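Local atomic coordinates of syndapin (Drosophila melanogaster, PDB entry 3I2W), a protein that probably acts in endocytosis and the internalisation of plasma-membrane proteins, its F-BAR domain, the part described here, forming a homodimer associated with lipid binding. Residues R46-K51 / T74-I79; L55-P60 / A68-L73. One frame throughout, in Å; residues are numbered along the deposited sequence.

Contact 1. Residues R46-K51 / T74-I79; sequences RTWSKK and TESERI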
# COMPACT_ATOMS: atom_id res chain seq x y z
N ARG B 46 -2.53 2.48 -12.74
CA ARG B 46 -2.54 2.25 -14.13
C ARG B 46 -4.00 2.39 -14.66
O ARG B 46 -4.26 2.92 -15.74
CB ARG B 46 -1.97 0.86 -14.38
CG ARG B 46 -0.49 0.90 -14.61
CD ARG B 46 0.08 -0.53 -14.60
NE ARG B 46 1.53 -0.59 -14.34
CZ ARG B 46 2.29 -1.69 -14.43
NH1 ARG B 46 1.78 -2.87 -14.75
NH2 ARG B 46 3.58 -1.59 -14.18
N THR B 47 -4.96 1.93 -13.89
CA THR B 47 -6.32 2.03 -14.29
C THR B 47 -6.65 3.51 -14.47
O THR B 47 -7.29 3.89 -15.41
CB THR B 47 -7.15 1.39 -13.20
OG1 THR B 47 -6.64 0.09 -13.04
CG2 THR B 47 -8.60 1.29 -13.54
N TRP B 48 -6.15 4.31 -13.54
CA TRP B 48 -6.44 5.70 -13.49
C TRP B 48 -5.86 6.36 -14.69
O TRP B 48 -6.52 7.13 -15.39
CB TRP B 48 -5.77 6.26 -12.24
CG TRP B 48 -5.89 7.71 -12.05
CD1 TRP B 48 -6.98 8.37 -11.63
CD2 TRP B 48 -4.86 8.68 -12.18
NE1 TRP B 48 -6.70 9.73 -11.50
CE2 TRP B 48 -5.39 9.92 -11.83
CE3 TRP B 48 -3.52 8.61 -12.53
CZ2 TRP B 48 -4.65 11.07 -11.84
CZ3 TRP B 48 -2.78 9.77 -12.54
CH2 TRP B 48 -3.35 10.98 -12.20
N SER B 49 -4.60 6.08 -14.92
CA SER B 49 -3.94 6.64 -16.01
C SER B 49 -4.57 6.22 -17.35
O SER B 49 -4.51 6.95 -18.30
CB SER B 49 -2.54 6.17 -15.94
OG SER B 49 -1.97 6.44 -17.19
N LYS B 50 -5.14 5.03 -17.44
CA LYS B 50 -5.74 4.61 -18.69
C LYS B 50 -7.02 5.46 -18.92
O LYS B 50 -7.30 5.97 -20.03
CB LYS B 50 -6.02 3.11 -18.67
CG LYS B 50 -6.51 2.49 -19.99
CD LYS B 50 -6.20 0.94 -20.06
CE LYS B 50 -4.69 0.64 -20.47
NZ LYS B 50 -3.89 -0.28 -19.55
N LYS B 51 -7.75 5.63 -17.82
CA LYS B 51 -9.00 6.33 -17.82
C LYS B 51 -8.80 7.80 -18.22
O LYS B 51 -9.35 8.24 -19.18
CB LYS B 51 -9.60 6.20 -16.46
CG LYS B 51 -10.66 7.15 -16.24
CD LYS B 51 -11.40 6.88 -14.99
CE LYS B 51 -12.20 8.07 -14.61
NZ LYS B 51 -12.95 7.86 -13.36
N THR B 74 2.03 9.84 -17.33
CA THR B 74 3.32 9.21 -17.46
C THR B 74 3.98 9.00 -16.08
O THR B 74 4.47 7.93 -15.84
CB THR B 74 4.17 10.03 -18.44
OG1 THR B 74 3.83 9.59 -19.75
CG2 THR B 74 5.64 9.82 -18.23
N GLU B 75 3.96 10.01 -15.20
CA GLU B 75 4.44 9.92 -13.81
C GLU B 75 3.90 8.70 -13.09
O GLU B 75 4.65 7.90 -12.54
CB GLU B 75 3.98 11.11 -13.00
CG GLU B 75 4.59 11.13 -11.67
CD GLU B 75 3.68 10.73 -10.47
OE1 GLU B 75 2.44 10.51 -10.60
OE2 GLU B 75 4.27 10.68 -9.35
N SER B 76 2.59 8.55 -13.10
CA SER B 76 1.99 7.51 -12.38
C SER B 76 2.34 6.17 -13.04
O SER B 76 2.14 5.11 -12.45
CB SER B 76 0.49 7.74 -12.39
OG SER B 76 -0.02 7.53 -13.70
N GLU B 77 2.81 6.20 -14.27
CA GLU B 77 3.08 4.93 -14.90
C GLU B 77 4.42 4.41 -14.43
O GLU B 77 4.59 3.24 -14.09
CB GLU B 77 2.88 4.99 -16.42
CG GLU B 77 1.46 4.50 -16.73
CD GLU B 77 0.99 4.54 -18.20
OE1 GLU B 77 -0.22 4.19 -18.41
OE2 GLU B 77 1.78 4.92 -19.13
N ARG B 78 5.36 5.33 -14.36
CA ARG B 78 6.67 5.06 -13.91
C ARG B 78 6.62 4.71 -12.42
O ARG B 78 7.41 3.90 -11.95
CB ARG B 78 7.53 6.31 -14.11
CG ARG B 78 7.81 6.76 -15.56
CD ARG B 78 9.11 6.16 -16.17
NE ARG B 78 9.29 6.66 -17.54
CZ ARG B 78 8.43 6.46 -18.56
NH1 ARG B 78 7.31 5.74 -18.40
NH2 ARG B 78 8.72 6.97 -19.75
N ILE B 79 5.67 5.28 -11.69
CA ILE B 79 5.60 5.00 -10.28
C ILE B 79 5.11 3.57 -10.11
O ILE B 79 5.67 2.80 -9.27
CB ILE B 79 4.70 5.96 -9.50
CG1 ILE B 79 5.39 7.29 -9.29
CG2 ILE B 79 4.41 5.37 -8.13
CD1 ILE B 79 6.58 7.14 -8.45
O HOH W 1 -1.98 2.97 -17.28
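In the antiparallel pair formed by the first two long helices of the F-BAR domain, Ser49 and Glu77 join helix 11-58 to helix 63-105 by a hydrogen bond, with Ser49 OG donating to Glu77 OE1 over 3.1 Å. The hydroxyl comes from above the carboxylate, 65° out of its plane. Ser49 presents OG anti to its own backbone N (chi1 165°), while the chain of Glu77, extended beyond CG, carries OE1 across to it. Putting a leucine in place of Glu77 would probably leave the Ser49 hydroxyl without its acceptor on the facing helix. The short axes run at 156° and approach to 9.1 Å, the geometry of neighbouring rods in the elongated helical bundle that F-BAR domains build as dimers. Ser49 and Ser76 stand at the level of closest backbone approach, their CA atoms 7.0 Å apart, and both are small enough to face each other there. Ser76 OG lies 3.6 Å from Ser49 CB and, near the plane of the Trp48 indole, 3.7 Å from its rim atom CZ3. That hydroxyl is turned back to its own helix, where it is hydrogen-bonded to Leu73 O. Beside this contact Arg46 forms a salt bridge with Asp81 of helix 63-105, and Glu75 one with Arg34 of the second subunit.

Contact 2. Residues L55-P60 / A68-L73; sequences LIEKGP and AWKGVL. With NA (sodium ion), chain G.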
# COMPACT_ATOMS: atom_id res chain seq x y z
N LEU B 55 -9.89 10.38 -21.33
CA LEU B 55 -10.70 11.57 -21.12
C LEU B 55 -10.01 12.86 -21.58
O LEU B 55 -10.65 13.71 -22.15
CB LEU B 55 -11.15 11.73 -19.68
CG LEU B 55 -12.11 10.68 -19.11
CD1 LEU B 55 -12.38 11.04 -17.65
CD2 LEU B 55 -13.39 10.53 -19.93
N ILE B 56 -8.71 12.99 -21.35
CA ILE B 56 -7.97 14.12 -21.87
C ILE B 56 -7.94 14.20 -23.41
O ILE B 56 -8.09 15.28 -24.03
CB ILE B 56 -6.58 14.10 -21.38
CG1 ILE B 56 -6.61 14.21 -19.84
CG2 ILE B 56 -5.84 15.26 -22.04
CD1 ILE B 56 -5.29 14.18 -19.14
N GLU B 57 -7.76 13.02 -24.00
CA GLU B 57 -7.61 12.88 -25.41
C GLU B 57 -8.85 13.40 -26.07
O GLU B 57 -8.81 14.33 -26.88
CB GLU B 57 -7.47 11.41 -25.71
CG GLU B 57 -7.19 11.11 -27.17
CD GLU B 57 -5.94 11.80 -27.65
OE1 GLU B 57 -4.94 11.87 -26.86
OE2 GLU B 57 -5.96 12.29 -28.82
N LYS B 58 -9.96 12.84 -25.63
CA LYS B 58 -11.27 13.02 -26.18
C LYS B 58 -11.84 14.38 -25.77
O LYS B 58 -12.70 14.93 -26.47
CB LYS B 58 -12.09 11.84 -25.67
CG LYS B 58 -13.57 11.80 -25.94
CD LYS B 58 -14.16 10.34 -25.85
CE LYS B 58 -14.02 9.67 -24.44
NZ LYS B 58 -14.50 10.55 -23.31
N GLY B 59 -11.39 14.95 -24.65
CA GLY B 59 -11.84 16.28 -24.25
C GLY B 59 -11.17 17.46 -24.96
O GLY B 59 -10.37 17.27 -25.90
N PRO B 60 -11.48 18.70 -24.51
CA PRO B 60 -11.09 19.97 -25.17
C PRO B 60 -9.67 20.47 -24.98
O PRO B 60 -9.29 21.42 -25.62
CB PRO B 60 -12.03 21.02 -24.56
CG PRO B 60 -12.85 20.30 -23.58
CD PRO B 60 -12.22 18.97 -23.28
N ALA B 68 1.38 18.72 -21.31
CA ALA B 68 1.62 18.84 -19.86
C ALA B 68 0.69 18.03 -18.97
O ALA B 68 1.19 17.38 -18.05
CB ALA B 68 1.66 20.27 -19.41
N TRP B 69 -0.64 18.05 -19.23
CA TRP B 69 -1.57 17.30 -18.42
C TRP B 69 -1.12 15.87 -18.51
O TRP B 69 -1.14 15.16 -17.51
CB TRP B 69 -3.00 17.27 -18.96
CG TRP B 69 -3.97 18.39 -18.74
CD1 TRP B 69 -3.85 19.70 -19.16
CD2 TRP B 69 -5.26 18.28 -18.14
NE1 TRP B 69 -4.98 20.42 -18.80
CE2 TRP B 69 -5.86 19.56 -18.20
CE3 TRP B 69 -5.97 17.24 -17.56
CZ2 TRP B 69 -7.14 19.80 -17.70
CZ3 TRP B 69 -7.22 17.48 -17.06
CH2 TRP B 69 -7.80 18.74 -17.14
N LYS B 70 -0.71 15.42 -19.69
CA LYS B 70 -0.36 14.01 -19.88
C LYS B 70 0.87 13.59 -19.08
O LYS B 70 0.96 12.46 -18.60
CB LYS B 70 -0.09 13.68 -21.33
CG LYS B 70 -1.20 13.96 -22.23
CD LYS B 70 -2.08 12.79 -22.38
CE LYS B 70 -2.56 12.70 -23.83
NZ LYS B 70 -1.42 12.74 -24.81
N GLY B 71 1.82 14.49 -18.94
CA GLY B 71 2.89 14.28 -17.98
C GLY B 71 2.51 13.58 -16.68
O GLY B 71 3.26 12.74 -16.18
N VAL B 72 1.36 13.92 -16.12
CA VAL B 72 0.99 13.36 -14.86
C VAL B 72 0.73 11.86 -15.04
O VAL B 72 1.07 11.09 -14.20
CB VAL B 72 -0.25 14.10 -14.31
CG1 VAL B 72 -1.11 13.21 -13.54
CG2 VAL B 72 0.17 15.14 -13.41
N LEU B 73 0.14 11.47 -16.16
CA LEU B 73 -0.21 10.07 -16.43
C LEU B 73 1.06 9.25 -16.66
O LEU B 73 1.15 8.09 -16.27
CB LEU B 73 -1.16 9.97 -17.63
CG LEU B 73 -2.39 10.91 -17.76
CD1 LEU B 73 -3.21 10.48 -18.92
CD2 LEU B 73 -3.34 10.99 -16.56
NA NA G . -7.71 16.84 -26.29
O HOH W 2 -8.86 16.69 -28.56
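The indole of Trp69 is met at its benzene part by the delta methyl of Ile56: CD1 lies 3.5 Å from Trp69 CE3. At the pyrrole end, NE1 makes a weak hydrogen bond to Glu61, and Leu27 of the second subunit also packs on this tryptophan. The carboxylate of Glu57 has Lys70 nearby, OE1 standing 4.2 Å from NZ, a distance that leaves opposite charges near each other without a salt bridge. Ile56 reaches the indole because CG1 is anti to the carbonyl carbon (chi1 -62°) and CD1 extends straight on; the same methyl lies 4.3 Å from Leu73 CD1. This is where helix 11-58 ends and the chain turns back into helix 63-105, a helical hairpin of the F-BAR domain. Gly59 is the first residue to leave helical geometry, and the turn holds a sodium ion. Ile56 O and Glu57 O each bind the metal at 2.8 Å, and Gly59 O binds at 2.7 Å. Water 2, Glu61 O and Glu66 OE2 complete the six ligands found. Carbonyls at a helix C-terminus carry partial negative charge, which is likely to favour a cation here.

Overall arrangement
Both contacts pair helix 11-58 with helix 63-105, contact 2 close to the turn between them and contact 1 farther along, their centres 12 Å apart. They adjoin directly: Trp48 CH2 packs 3.4 Å from Val72 CG1, and Ser49 lies against Leu73. Each is largely buried with a more exposed polar margin, yet the chemistry differs. Contact 1 joins the helices through small polar side chains and a hydrogen bond to a partly exposed glutamate; contact 2 has an apolar centre at Ile56, with the exposed Glu57 and partly exposed Lys70 beside it and backbone carbonyls given over to sodium. The second subunit packs against both, placing them at the dimer interface.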